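Local coordinates for protein 6'''-hydroxyparomomycin C oxidase (Microbacterium trichothecenolyticum, PDB 7DVE) that oxidises the C3 hydroxyl of the sugar in C-glycosides such as isoorientin and mangiferin, using FAD and reducing oxygen to hydrogen peroxide, at residues D137-G142 with T485-T490; A183-H188 with D192-R197; G457-S462 with E466-P471; G472-G477 with R502-E507. All coordinates share one frame; numbering follows the deposited sequence.

Contact 1: residues D137-G142 with T485-T490. With FAD (flavin-adenine dinucleotide), chain C.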
loop_
_atom_site.group_PDB
_atom_site.type_symbol
_atom_site.label_atom_id
_atom_site.label_comp_id
_atom_site.label_asym_id
_atom_site.label_seq_id
_atom_site.Cartn_x
_atom_site.Cartn_y
_atom_site.Cartn_z
ATOM N N ASP A 137 12.245 11.879 -9.741
ATOM C CA ASP A 137 12.843 13.143 -9.244
ATOM C C ASP A 137 12.965 13.087 -7.715
ATOM O O ASP A 137 13.462 12.086 -7.179
ATOM C CB ASP A 137 12.022 14.311 -9.804
ATOM C CG ASP A 137 12.302 14.581 -11.292
ATOM O OD1 ASP A 137 13.109 13.843 -11.915
ATOM O OD2 ASP A 137 11.717 15.548 -11.837
ATOM N N SER A 138 12.506 14.103 -6.974
ATOM C CA SER A 138 12.718 14.186 -5.525
ATOM C C SER A 138 11.986 13.106 -4.727
ATOM O O SER A 138 12.351 12.884 -3.572
ATOM C CB SER A 138 12.313 15.579 -4.997
ATOM O OG SER A 138 10.894 15.778 -5.115
ATOM N N GLU A 139 10.999 12.410 -5.292
ATOM C CA GLU A 139 10.462 11.260 -4.561
ATOM C C GLU A 139 11.462 10.124 -4.384
ATOM O O GLU A 139 11.177 9.204 -3.606
ATOM C CB GLU A 139 9.234 10.646 -5.242
ATOM C CG GLU A 139 8.350 11.574 -6.026
ATOM C CD GLU A 139 7.261 10.800 -6.756
ATOM O OE1 GLU A 139 7.550 10.238 -7.834
ATOM O OE2 GLU A 139 6.129 10.722 -6.250
ATOM N N ARG A 140 12.571 10.116 -5.118
ATOM C CA ARG A 140 13.457 8.963 -5.140
ATOM C C ARG A 140 14.424 9.018 -3.975
ATOM O O ARG A 140 14.964 10.081 -3.647
ATOM C CB ARG A 140 14.227 8.900 -6.463
ATOM C CG ARG A 140 13.311 8.660 -7.668
ATOM C CD ARG A 140 14.072 8.604 -8.980
ATOM N NE ARG A 140 14.993 7.480 -9.073
ATOM C CZ ARG A 140 14.734 6.323 -9.675
ATOM N NH1 ARG A 140 13.528 6.036 -10.132
ATOM N NH2 ARG A 140 15.717 5.436 -9.834
ATOM N N ILE A 141 14.651 7.867 -3.350
ATOM C CA ILE A 141 15.601 7.829 -2.243
ATOM C C ILE A 141 17.013 7.936 -2.831
ATOM O O ILE A 141 17.494 7.040 -3.532
ATOM C CB ILE A 141 15.416 6.576 -1.382
ATOM C CG1 ILE A 141 14.019 6.603 -0.745
ATOM C CG2 ILE A 141 16.445 6.552 -0.292
ATOM C CD1 ILE A 141 13.437 5.249 -0.395
ATOM N N GLY A 142 17.677 9.053 -2.546
ATOM C CA GLY A 142 18.892 9.388 -3.264
ATOM C C GLY A 142 20.060 8.478 -2.941
ATOM O O GLY A 142 20.830 8.108 -3.835
ATOM N N THR A 485 6.672 11.919 -1.198
ATOM C CA THR A 485 6.284 11.266 -2.436
ATOM C C THR A 485 4.829 11.593 -2.759
ATOM O O THR A 485 4.028 11.869 -1.865
ATOM C CB THR A 485 6.460 9.717 -2.372
ATOM O OG1 THR A 485 5.497 9.170 -1.444
ATOM C CG2 THR A 485 7.882 9.300 -1.965
ATOM N N ALA A 486 4.495 11.573 -4.049
ATOM C CA ALA A 486 3.113 11.627 -4.503
ATOM C C ALA A 486 2.603 10.309 -5.072
ATOM O O ALA A 486 1.397 10.078 -5.047
ATOM C CB ALA A 486 2.943 12.711 -5.569
ATOM N N CYS A 487 3.479 9.450 -5.592
ATOM C CA CYS A 487 3.033 8.295 -6.361
ATOM C C CYS A 487 2.599 7.179 -5.424
ATOM O O CYS A 487 2.878 7.194 -4.232
ATOM C CB CYS A 487 4.146 7.783 -7.295
ATOM S SG CYS A 487 5.593 7.190 -6.427
ATOM N N ASN A 488 1.919 6.190 -5.977
ATOM C CA ASN A 488 1.403 5.122 -5.138
ATOM C C ASN A 488 2.591 4.375 -4.540
ATOM O O ASN A 488 3.555 4.076 -5.258
ATOM C CB ASN A 488 0.486 4.203 -5.943
ATOM C CG ASN A 488 -0.329 4.974 -6.978
ATOM O OD1 ASN A 488 0.228 5.500 -7.939
ATOM N ND2 ASN A 488 -1.645 5.061 -6.779
ATOM N N PRO A 489 2.609 4.147 -3.233
ATOM C CA PRO A 489 3.868 3.767 -2.573
ATOM C C PRO A 489 4.197 2.288 -2.573
ATOM O O PRO A 489 5.344 1.931 -2.281
ATOM C CB PRO A 489 3.658 4.257 -1.136
ATOM C CG PRO A 489 2.197 4.101 -0.939
ATOM C CD PRO A 489 1.559 4.492 -2.259
ATOM N N THR A 490 3.228 1.416 -2.862
ATOM C CA THR A 490 3.423 -0.001 -2.579
ATOM C C THR A 490 4.647 -0.566 -3.305
ATOM O O THR A 490 5.461 -1.269 -2.698
ATOM C CB THR A 490 2.171 -0.800 -2.939
ATOM O OG1 THR A 490 1.013 -0.091 -2.497
ATOM C CG2 THR A 490 2.210 -2.157 -2.213
HETATM P PA FAD C . -0.987 -3.797 4.609
HETATM O O1A FAD C . -1.883 -3.007 5.487
HETATM O O2A FAD C . -1.341 -3.952 3.178
HETATM O O5B FAD C . -0.902 -5.216 5.371
HETATM C C5B FAD C . -0.500 -5.246 6.743
HETATM C C4B FAD C . -1.090 -6.453 7.424
HETATM O O4B FAD C . -0.564 -6.429 8.784
HETATM C C3B FAD C . -2.620 -6.318 7.570
HETATM O O3B FAD C . -3.230 -7.513 7.045
HETATM C C2B FAD C . -2.777 -6.250 9.096
HETATM O O2B FAD C . -3.956 -6.925 9.541
HETATM C C1B FAD C . -1.571 -7.022 9.590
HETATM N N9A FAD C . -1.276 -6.694 11.033
HETATM C C8A FAD C . -1.160 -5.425 11.457
HETATM N N7A FAD C . -0.889 -5.439 12.767
HETATM C C5A FAD C . -0.843 -6.712 13.168
HETATM C C6A FAD C . -0.592 -7.251 14.369
HETATM N N6A FAD C . -0.358 -6.394 15.362
HETATM N N1A FAD C . -0.572 -8.582 14.572
HETATM C C2A FAD C . -0.826 -9.415 13.481
HETATM N N3A FAD C . -1.073 -8.829 12.225
HETATM C C4A FAD C . -1.077 -7.491 12.095
HETATM N N1 FAD C . -1.538 1.244 -3.265
HETATM C C2 FAD C . -0.800 1.443 -4.419
HETATM O O2 FAD C . 0.422 1.428 -4.328
HETATM N N3 FAD C . -1.448 1.668 -5.644
HETATM C C4 FAD C . -2.859 1.642 -5.710
HETATM O O4 FAD C . -3.418 1.818 -6.798
HETATM C C4X FAD C . -3.584 1.441 -4.541
HETATM N N5 FAD C . -4.940 1.462 -4.522
HETATM C C5X FAD C . -5.606 1.123 -3.380
HETATM C C6 FAD C . -7.008 0.999 -3.372
HETATM C C7 FAD C . -7.708 0.599 -2.239
HETATM C C7M FAD C . -9.252 0.464 -2.267
HETATM C C8 FAD C . -7.003 0.319 -1.067
HETATM C C8M FAD C . -7.765 -0.121 0.196
HETATM C C9 FAD C . -5.607 0.447 -1.060
HETATM C C9A FAD C . -4.900 0.854 -2.207
HETATM N N10 FAD C . -3.555 0.997 -2.200
HETATM C C10 FAD C . -2.902 1.240 -3.338
HETATM C "C1'" FAD C . -2.733 0.863 -0.963
HETATM C "C2'" FAD C . -2.081 -0.509 -0.756
HETATM O "O2'" FAD C . -3.120 -1.472 -0.508
HETATM C "C3'" FAD C . -1.044 -0.450 0.414
HETATM O "O3'" FAD C . -0.009 0.492 0.101
HETATM C "C4'" FAD C . -0.347 -1.798 0.610
HETATM O "O4'" FAD C . -1.318 -2.802 0.865
HETATM C "C5'" FAD C . 0.633 -1.730 1.813
HETATM O "O5'" FAD C . 1.121 -3.048 2.136
HETATM P P FAD C . 1.680 -3.464 3.597
HETATM O O1P FAD C . 1.888 -4.933 3.718
HETATM O O2P FAD C . 2.812 -2.548 3.852
HETATM O O3P FAD C . 0.508 -3.212 4.684
#
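Glu139 reaches across to Ala486 and Cys487 in the loop that leads to the flavin in this GMC oxidoreductase. Its carboxylate oxygen OE2 takes two backbone amides. Ala486 N meets the anti lone pair of Glu139 OE2 at 2.9 Å, with an N-H...O angle of 154°. Cys487 N comes nearly in line with the CD-OE2 bond, at 3.0 Å from Glu139 OE2, and its bond is more bent, at 141°. Glu139 CG is anti to the carbonyl carbon (chi1 -31°, well off a staggered value), and the chain runs extended beyond it, which carries the carboxylate to both amides. The other oxygen, OE1, is held by Asn136 N, so both ends of the carboxylate are tied and its rotation is restrained. The stem of Glu139 rests on a methyl group: Thr485 CG2 is 3.8 Å from Glu139 CB.

Further along, 485-490 meets the cofactor. Asn488 CB sits 3.2 Å from FAD N3, at the pyrimidine end of the flavin. Thr490, a known FAD-binding residue, opens helix 490-510 and gives its backbone N to FAD O2. Its side chain serves the ribityl chain: Thr490 OG1, anti to the carbonyl carbon, accepts a hydrogen bond from FAD O3' at 2.9 Å.

Contact 2: residues A183-H188 with D192-R197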
loop_
_atom_site.group_PDB
_atom_site.type_symbol
_atom_site.label_atom_id
_atom_site.label_comp_id
_atom_site.label_asym_id
_atom_site.label_seq_id
_atom_site.Cartn_x
_atom_site.Cartn_y
_atom_site.Cartn_z
ATOM N N ALA A 183 -1.753 14.937 -26.350
ATOM C CA ALA A 183 -2.010 16.114 -27.181
ATOM C C ALA A 183 -1.686 17.418 -26.455
ATOM O O ALA A 183 -1.164 18.357 -27.062
ATOM C CB ALA A 183 -3.473 16.129 -27.631
ATOM N N VAL A 184 -2.011 17.505 -25.168
ATOM C CA VAL A 184 -1.850 18.729 -24.389
ATOM C C VAL A 184 -0.663 18.634 -23.430
ATOM O O VAL A 184 -0.593 19.393 -22.474
ATOM C CB VAL A 184 -3.135 19.088 -23.616
ATOM C CG1 VAL A 184 -4.317 19.283 -24.553
ATOM C CG2 VAL A 184 -3.451 18.012 -22.575
ATOM N N GLU A 185 0.254 17.695 -23.632
ATOM C CA GLU A 185 1.369 17.558 -22.704
ATOM C C GLU A 185 2.583 18.306 -23.242
ATOM O O GLU A 185 2.835 18.314 -24.450
ATOM C CB GLU A 185 1.684 16.082 -22.448
ATOM C CG GLU A 185 3.106 15.659 -22.717
ATOM C CD GLU A 185 3.185 14.210 -23.152
ATOM O OE1 GLU A 185 2.969 13.338 -22.290
ATOM O OE2 GLU A 185 3.472 13.941 -24.343
ATOM N N ASP A 186 3.310 18.962 -22.338
ATOM C CA ASP A 186 4.392 19.846 -22.754
ATOM C C ASP A 186 5.484 19.065 -23.471
ATOM O O ASP A 186 5.910 17.998 -23.019
ATOM C CB ASP A 186 4.973 20.592 -21.552
ATOM C CG ASP A 186 4.261 21.913 -21.286
ATOM O OD1 ASP A 186 4.783 22.725 -20.489
ATOM O OD2 ASP A 186 3.172 22.133 -21.865
ATOM N N ALA A 187 5.945 19.610 -24.594
ATOM C CA ALA A 187 6.951 18.945 -25.411
ATOM C C ALA A 187 8.307 18.943 -24.718
ATOM O O ALA A 187 9.300 18.490 -25.293
ATOM C CB ALA A 187 7.055 19.623 -26.778
ATOM N N HIS A 188 8.357 19.446 -23.485
ATOM C CA HIS A 188 9.591 19.521 -22.715
ATOM C C HIS A 188 9.829 18.302 -21.829
ATOM O O HIS A 188 10.927 18.169 -21.279
ATOM C CB HIS A 188 9.591 20.790 -21.851
ATOM N N ASP A 192 10.569 9.179 -19.188
ATOM C CA ASP A 192 10.152 8.869 -17.822
ATOM C C ASP A 192 9.021 9.760 -17.336
ATOM O O ASP A 192 8.427 9.474 -16.284
ATOM C CB ASP A 192 11.345 8.998 -16.865
ATOM C CG ASP A 192 12.272 7.793 -16.921
ATOM O OD1 ASP A 192 11.828 6.682 -16.553
ATOM O OD2 ASP A 192 13.445 7.956 -17.342
ATOM N N GLU A 193 8.713 10.834 -18.060
ATOM C CA GLU A 193 7.756 11.819 -17.595
ATOM C C GLU A 193 6.530 11.991 -18.481
ATOM O O GLU A 193 5.575 12.644 -18.050
ATOM C CB GLU A 193 8.450 13.177 -17.413
ATOM C CG GLU A 193 9.822 13.020 -16.794
ATOM C CD GLU A 193 10.536 14.331 -16.593
ATOM O OE1 GLU A 193 10.455 15.193 -17.502
ATOM O OE2 GLU A 193 11.180 14.490 -15.522
ATOM N N ARG A 194 6.508 11.421 -19.680
ATOM C CA ARG A 194 5.365 11.669 -20.538
ATOM C C ARG A 194 4.191 10.772 -20.150
ATOM O O ARG A 194 4.320 9.810 -19.391
ATOM C CB ARG A 194 5.742 11.491 -22.006
ATOM C CG ARG A 194 6.366 12.747 -22.604
ATOM C CD ARG A 194 6.810 12.557 -24.040
ATOM N NE ARG A 194 7.814 11.509 -24.183
ATOM C CZ ARG A 194 9.053 11.714 -24.599
ATOM N NH1 ARG A 194 9.488 12.927 -24.910
ATOM N NH2 ARG A 194 9.881 10.679 -24.699
ATOM N N VAL A 195 3.012 11.149 -20.642
ATOM C CA VAL A 195 1.818 10.351 -20.429
ATOM C C VAL A 195 2.030 8.947 -20.993
ATOM O O VAL A 195 2.588 8.775 -22.081
ATOM C CB VAL A 195 0.621 11.066 -21.071
ATOM C CG1 VAL A 195 -0.637 10.253 -20.874
ATOM C CG2 VAL A 195 0.451 12.448 -20.446
ATOM N N GLN A 196 1.635 7.933 -20.230
ATOM C CA GLN A 196 1.956 6.550 -20.571
ATOM C C GLN A 196 0.975 5.637 -19.849
ATOM O O GLN A 196 0.149 6.097 -19.052
ATOM C CB GLN A 196 3.409 6.211 -20.205
ATOM C CG GLN A 196 3.828 6.604 -18.763
ATOM C CD GLN A 196 5.308 6.377 -18.532
ATOM O OE1 GLN A 196 5.757 5.232 -18.417
ATOM N NE2 GLN A 196 6.083 7.459 -18.510
ATOM N N ARG A 197 1.066 4.330 -20.132
ATOM C CA ARG A 197 0.202 3.381 -19.438
ATOM C C ARG A 197 0.595 3.296 -17.976
ATOM O O ARG A 197 1.771 3.417 -17.632
ATOM C CB ARG A 197 0.287 1.989 -20.058
ATOM C CG ARG A 197 -0.020 1.921 -21.527
ATOM C CD ARG A 197 0.958 0.959 -22.197
ATOM N NE ARG A 197 0.436 0.448 -23.451
ATOM C CZ ARG A 197 0.794 0.949 -24.624
ATOM N NH1 ARG A 197 1.591 2.007 -24.702
ATOM N NH2 ARG A 197 0.363 0.366 -25.746
#
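Glu185 and Val195 share the one hydrogen bond between these two segments. Val195 N donates to Glu185 OE1 at 2.7 Å, and the bond is nearly straight, with an N-H...O angle of 171°. The amide comes in almost along the CD-OE1 bond. A side-chain oxygen thus meets the backbone just where strand 196-204 is about to begin.

Carbons of Val195 and Arg194 pack beside this bond. Val195 CG2 lies 3.2 Å from Glu185 OE1. The Arg194 chain passes the carboxylate at about a right angle. Its CB is 3.3 Å from Glu185 OE1, and its CG is 3.5 Å from Glu185 CD. Arg194 CD lies 3.6 Å from Glu185 OE2. The methylene part of the arginine therefore lies against the acid.

The charges themselves do not meet. Arg194 bends at chi3 (-60°), and its NE stays 5.0 Å from Glu185 OE2. Opposite charges at this range probably attract weakly, but they form no salt bridge here.

Within 192-197, Gln196 NE2 donates to Arg194 O at 3.1 Å. This bond folds the amide side chain back to the residue two places earlier.

The contact lies at the surface, away from the FAD site. It joins the two sides of the loop between helix 176-183 and strand 196-204. Val195 packs on Arg178 and Leu181 of that helix and on Thr331 of strand 330-333, while Gln196 pairs by backbone with Trp332 in the antiparallel sheet.

Contact 3: residues G457-S462 with E466-P471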
loop_
_atom_site.group_PDB
_atom_site.type_symbol
_atom_site.label_atom_id
_atom_site.label_comp_id
_atom_site.label_asym_id
_atom_site.label_seq_id
_atom_site.Cartn_x
_atom_site.Cartn_y
_atom_site.Cartn_z
ATOM N N GLY A 457 18.851 10.078 14.845
ATOM C CA GLY A 457 17.613 10.534 15.431
ATOM C C GLY A 457 16.518 10.836 14.437
ATOM O O GLY A 457 15.349 10.885 14.820
ATOM N N ALA A 458 16.854 11.005 13.159
ATOM C CA ALA A 458 15.882 11.388 12.151
ATOM C C ALA A 458 15.374 10.204 11.326
ATOM O O ALA A 458 14.695 10.421 10.322
ATOM C CB ALA A 458 16.490 12.459 11.240
ATOM N N SER A 459 15.676 8.966 11.726
ATOM C CA SER A 459 15.196 7.777 11.027
ATOM C C SER A 459 14.985 6.654 12.034
ATOM O O SER A 459 15.604 6.630 13.098
ATOM C CB SER A 459 16.183 7.310 9.926
ATOM O OG SER A 459 17.499 7.067 10.437
ATOM N N VAL A 460 14.133 5.698 11.671
ATOM C CA VAL A 460 13.885 4.520 12.499
ATOM C C VAL A 460 14.759 3.331 12.077
ATOM O O VAL A 460 15.117 2.486 12.905
ATOM C CB VAL A 460 12.384 4.160 12.476
ATOM C CG1 VAL A 460 12.130 2.807 13.091
ATOM C CG2 VAL A 460 11.596 5.214 13.255
ATOM N N CYS A 461 15.154 3.252 10.808
ATOM C CA CYS A 461 15.882 2.067 10.377
ATOM C C CYS A 461 16.977 2.432 9.385
ATOM O O CYS A 461 17.036 3.543 8.855
ATOM C CB CYS A 461 14.938 1.013 9.771
ATOM S SG CYS A 461 14.050 1.571 8.307
ATOM N N SER A 462 17.848 1.460 9.148
ATOM C CA SER A 462 18.966 1.571 8.227
ATOM C C SER A 462 18.494 1.312 6.798
ATOM O O SER A 462 17.353 0.901 6.573
ATOM C CB SER A 462 20.037 0.565 8.628
ATOM O OG SER A 462 19.590 -0.730 8.274
ATOM N N GLU A 466 16.729 -2.275 8.985
ATOM C CA GLU A 466 16.934 -2.735 10.351
ATOM C C GLU A 466 16.892 -1.548 11.310
ATOM O O GLU A 466 17.572 -0.546 11.079
ATOM C CB GLU A 466 18.271 -3.457 10.457
ATOM C CG GLU A 466 18.443 -4.311 11.682
ATOM C CD GLU A 466 19.776 -5.046 11.665
ATOM O OE1 GLU A 466 20.587 -4.791 10.743
ATOM O OE2 GLU A 466 20.005 -5.870 12.575
ATOM N N VAL A 467 16.105 -1.655 12.383
ATOM C CA VAL A 467 15.851 -0.483 13.219
ATOM C C VAL A 467 17.056 -0.213 14.118
ATOM O O VAL A 467 17.633 -1.127 14.724
ATOM C CB VAL A 467 14.541 -0.629 14.029
ATOM C CG1 VAL A 467 13.397 -1.230 13.181
ATOM C CG2 VAL A 467 14.732 -1.388 15.323
ATOM N N TRP A 468 17.466 1.052 14.163
ATOM C CA TRP A 468 18.581 1.476 15.001
ATOM C C TRP A 468 18.368 1.069 16.452
ATOM O O TRP A 468 17.351 1.410 17.060
ATOM C CB TRP A 468 18.735 2.993 14.925
ATOM C CG TRP A 468 18.851 3.545 13.536
ATOM C CD1 TRP A 468 17.972 4.381 12.909
ATOM C CD2 TRP A 468 19.926 3.323 12.612
ATOM N NE1 TRP A 468 18.434 4.695 11.653
ATOM C CE2 TRP A 468 19.629 4.052 11.444
ATOM C CE3 TRP A 468 21.115 2.582 12.662
ATOM C CZ2 TRP A 468 20.480 4.062 10.328
ATOM C CZ3 TRP A 468 21.958 2.581 11.540
ATOM C CH2 TRP A 468 21.637 3.323 10.397
ATOM N N GLY A 469 19.339 0.356 17.019
ATOM C CA GLY A 469 19.294 0.026 18.425
ATOM C C GLY A 469 18.593 -1.268 18.771
ATOM O O GLY A 469 18.719 -1.737 19.913
ATOM N N ALA A 470 17.847 -1.859 17.833
ATOM C CA ALA A 470 17.264 -3.188 17.992
ATOM C C ALA A 470 17.725 -4.038 16.814
ATOM O O ALA A 470 16.972 -4.253 15.852
ATOM C CB ALA A 470 15.742 -3.133 18.084
ATOM N N PRO A 471 18.960 -4.530 16.852
ATOM C CA PRO A 471 19.444 -5.381 15.760
ATOM C C PRO A 471 18.593 -6.635 15.641
ATOM O O PRO A 471 18.105 -7.175 16.637
ATOM C CB PRO A 471 20.889 -5.709 16.157
ATOM C CG PRO A 471 21.162 -5.013 17.429
ATOM C CD PRO A 471 19.935 -4.354 17.941
#
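A tight hairpin-like loop, on the way from strand 427-436 to strand 473-475, brings Cys461 and Val467 together in a single antiparallel beta bridge. They form a non-hydrogen-bonded pair, and two backbone bonds flank it. Ser462 N donates to Glu466 O at 2.8 Å, and Trp468 N donates to Val460 O at 3.0 Å. Beside them, Val467 CA and Cys461 CA make CA-H...O contacts with Val460 O and Glu466 O.

Trp468 folds its indole back across 457-462. With CG anti to the carbonyl carbon (chi1 -54°), the ring lies along the backbone of Cys461 and Ser462. Trp468 NE1 donates to Ser459 OG at 2.8 Å, with the oxygen near the ring edge but tilted 20° from its plane. Ser462 CB stands over the six-membered ring, 4.0 Å from the Trp468 centroid, in a CH-pi contact. Cys461 CA lies over the same face. Without the indole, as with a leucine here, Ser459 OG would probably lose this donor and Ser462 CB the aromatic face beneath it.

Ser462 OG accepts a weak bond from Glu466 N at 3.3 Å. Glu466 OE2 accepts a hydrogen bond from Gly472 N, at the approach to the next strand. On the apolar side, Val460 CG1 meets Val467 CG1 at 4.2 Å. From Val467 to Ala470 the chain makes a type II turn with Gly469 at its third position.

The bond from NE1 to Ser459 OG probably fixes the rotation of the indole, while the bridge holds the backbone that carries it.

Contact 4: residues G472-G477 with R502-E507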
loop_
_atom_site.group_PDB
_atom_site.type_symbol
_atom_site.label_atom_id
_atom_site.label_comp_id
_atom_site.label_asym_id
_atom_site.label_seq_id
_atom_site.Cartn_x
_atom_site.Cartn_y
_atom_site.Cartn_z
ATOM N N GLY A 472 18.396 -7.083 14.403
ATOM C CA GLY A 472 17.515 -8.195 14.134
ATOM C C GLY A 472 16.050 -7.837 14.029
ATOM O O GLY A 472 15.256 -8.672 13.578
ATOM N N LEU A 473 15.651 -6.641 14.446
ATOM C CA LEU A 473 14.291 -6.181 14.201
ATOM C C LEU A 473 14.270 -5.407 12.892
ATOM O O LEU A 473 15.117 -4.540 12.663
ATOM C CB LEU A 473 13.787 -5.306 15.354
ATOM C CG LEU A 473 12.469 -4.569 15.117
ATOM C CD1 LEU A 473 11.334 -5.555 14.844
ATOM C CD2 LEU A 473 12.150 -3.662 16.306
ATOM N N PHE A 474 13.302 -5.728 12.034
ATOM C CA PHE A 474 13.176 -5.119 10.717
ATOM C C PHE A 474 11.784 -4.541 10.567
ATOM O O PHE A 474 10.829 -5.026 11.172
ATOM C CB PHE A 474 13.453 -6.143 9.581
ATOM C CG PHE A 474 14.880 -6.620 9.538
ATOM C CD1 PHE A 474 15.317 -7.616 10.402
ATOM C CD2 PHE A 474 15.789 -6.069 8.640
ATOM C CE1 PHE A 474 16.636 -8.050 10.376
ATOM C CE2 PHE A 474 17.099 -6.500 8.609
ATOM C CZ PHE A 474 17.524 -7.487 9.483
ATOM N N VAL A 475 11.671 -3.511 9.736
ATOM C CA VAL A 475 10.381 -2.904 9.435
ATOM C C VAL A 475 10.193 -2.902 7.922
ATOM O O VAL A 475 11.149 -2.985 7.151
ATOM C CB VAL A 475 10.261 -1.479 10.022
ATOM C CG1 VAL A 475 10.152 -1.552 11.548
ATOM C CG2 VAL A 475 11.462 -0.628 9.618
ATOM N N ALA A 476 8.939 -2.820 7.497
ATOM C CA ALA A 476 8.612 -3.021 6.093
ATOM C C ALA A 476 7.286 -2.353 5.789
ATOM O O ALA A 476 6.349 -2.463 6.573
ATOM C CB ALA A 476 8.526 -4.512 5.753
ATOM N N GLY A 477 7.220 -1.681 4.647
ATOM C CA GLY A 477 6.023 -1.138 4.064
ATOM C C GLY A 477 6.224 0.305 3.695
ATOM O O GLY A 477 7.342 0.827 3.707
ATOM N N ARG A 502 16.885 -9.593 1.387
ATOM C CA ARG A 502 18.195 -10.036 0.917
ATOM C C ARG A 502 19.234 -9.929 2.020
ATOM O O ARG A 502 20.109 -10.794 2.149
ATOM C CB ARG A 502 18.631 -9.209 -0.284
ATOM C CG ARG A 502 17.853 -9.464 -1.517
ATOM C CD ARG A 502 18.294 -8.492 -2.571
ATOM N NE ARG A 502 18.001 -8.992 -3.906
ATOM C CZ ARG A 502 18.246 -8.316 -5.016
ATOM N NH1 ARG A 502 18.802 -7.114 -4.984
ATOM N NH2 ARG A 502 17.922 -8.856 -6.186
ATOM N N HIS A 503 19.166 -8.861 2.822
ATOM C CA HIS A 503 20.104 -8.733 3.934
ATOM C C HIS A 503 19.924 -9.858 4.949
ATOM O O HIS A 503 20.907 -10.449 5.417
ATOM C CB HIS A 503 19.961 -7.378 4.624
ATOM C CG HIS A 503 21.046 -7.124 5.624
ATOM N ND1 HIS A 503 20.827 -7.126 6.987
ATOM C CD2 HIS A 503 22.374 -6.931 5.459
ATOM C CE1 HIS A 503 21.966 -6.914 7.615
ATOM N NE2 HIS A 503 22.921 -6.797 6.710
ATOM N N ILE A 504 18.676 -10.165 5.303
ATOM C CA ILE A 504 18.439 -11.257 6.251
ATOM C C ILE A 504 18.960 -12.580 5.684
ATOM O O ILE A 504 19.539 -13.396 6.413
ATOM C CB ILE A 504 16.945 -11.334 6.629
ATOM C CG1 ILE A 504 16.555 -10.146 7.508
ATOM C CG2 ILE A 504 16.625 -12.629 7.363
ATOM C CD1 ILE A 504 15.105 -10.154 7.903
ATOM N N ALA A 505 18.778 -12.809 4.372
ATOM C CA ALA A 505 19.330 -14.015 3.745
ATOM C C ALA A 505 20.853 -14.044 3.828
ATOM O O ALA A 505 21.443 -15.095 4.107
ATOM C CB ALA A 505 18.883 -14.115 2.286
ATOM N N ASP A 506 21.507 -12.913 3.540
ATOM C CA ASP A 506 22.953 -12.811 3.730
ATOM C C ASP A 506 23.335 -13.233 5.143
ATOM O O ASP A 506 24.249 -14.038 5.345
ATOM C CB ASP A 506 23.424 -11.376 3.477
ATOM C CG ASP A 506 23.394 -11.000 2.013
ATOM O OD1 ASP A 506 24.043 -11.692 1.229
ATOM O OD2 ASP A 506 22.720 -10.018 1.636
ATOM N N GLU A 507 22.616 -12.701 6.134
ATOM C CA GLU A 507 22.924 -12.997 7.530
ATOM C C GLU A 507 22.727 -14.478 7.835
ATOM O O GLU A 507 23.530 -15.085 8.548
ATOM C CB GLU A 507 22.048 -12.132 8.445
ATOM C CG GLU A 507 22.472 -10.666 8.649
ATOM C CD GLU A 507 23.945 -10.460 9.028
ATOM O OE1 GLU A 507 24.683 -11.453 9.251
ATOM O OE2 GLU A 507 24.370 -9.288 9.133
#
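Phe474 sits in the extended strand 473-475, which faces the turns 502-507 of helix 490-510 with no hydrogen bond between the two backbones. Its side chain points toward the helix and meets His503 and Ile504. Ile504 lies over one face of its ring. Ile504 CD1 sits 3.7 Å from the Phe474 ring centroid, 16° off the normal, in a CH-pi contact. Ile504 CG1 comes to 3.5 Å from Phe474 CZ. With CG1 anti to the carbonyl carbon (chi1 -71°) and chi2 extended, the isoleucine lays its longer branch across the ring.

The strand ends one side of a five-stranded parallel sheet in the Rossmann-type FAD domain, next to strand 267-270. The helix packs against that sheet: Ile504 also touches Val269, as well as Tyr24 and Leu28 of helix 19-31.

His503 meets the ring differently. Its ND1 lies 4.1 Å from Phe474 CE2, edge to edge, and the two side chains cross at about a right angle. ND1 is buried here with no polar partner in the model. Were a serine to replace Phe474, a gap would probably open beneath Ile504 CD1, which would lose its aromatic face. Phe474 also touches Phe267 of strand 267-270.

Overall arrangement
Contact 1 joins distant parts of the chain: 342 residues lie between its segments, and contacts 2 and 3 are nested inside that loop. Contact 4 crosses it, because 485-490 lies between 472-477 and 502-507. Contacts 3 and 4 are neighbours at the edge of the parallel sheet, with centres about 12 Å apart. Val467 N and Leu473 O probably hydrogen-bond. Helix 490-510 begins at Thr490 of contact 1 and carries the second segment of contact 4. The chain through 485-490 thus links the edge strand of the FAD domain to the flavin. Contact 2 leads into strand 196-204 of the antiparallel sheet, its centre about 38 Å from that of contact 4. Contact 1 stands between them.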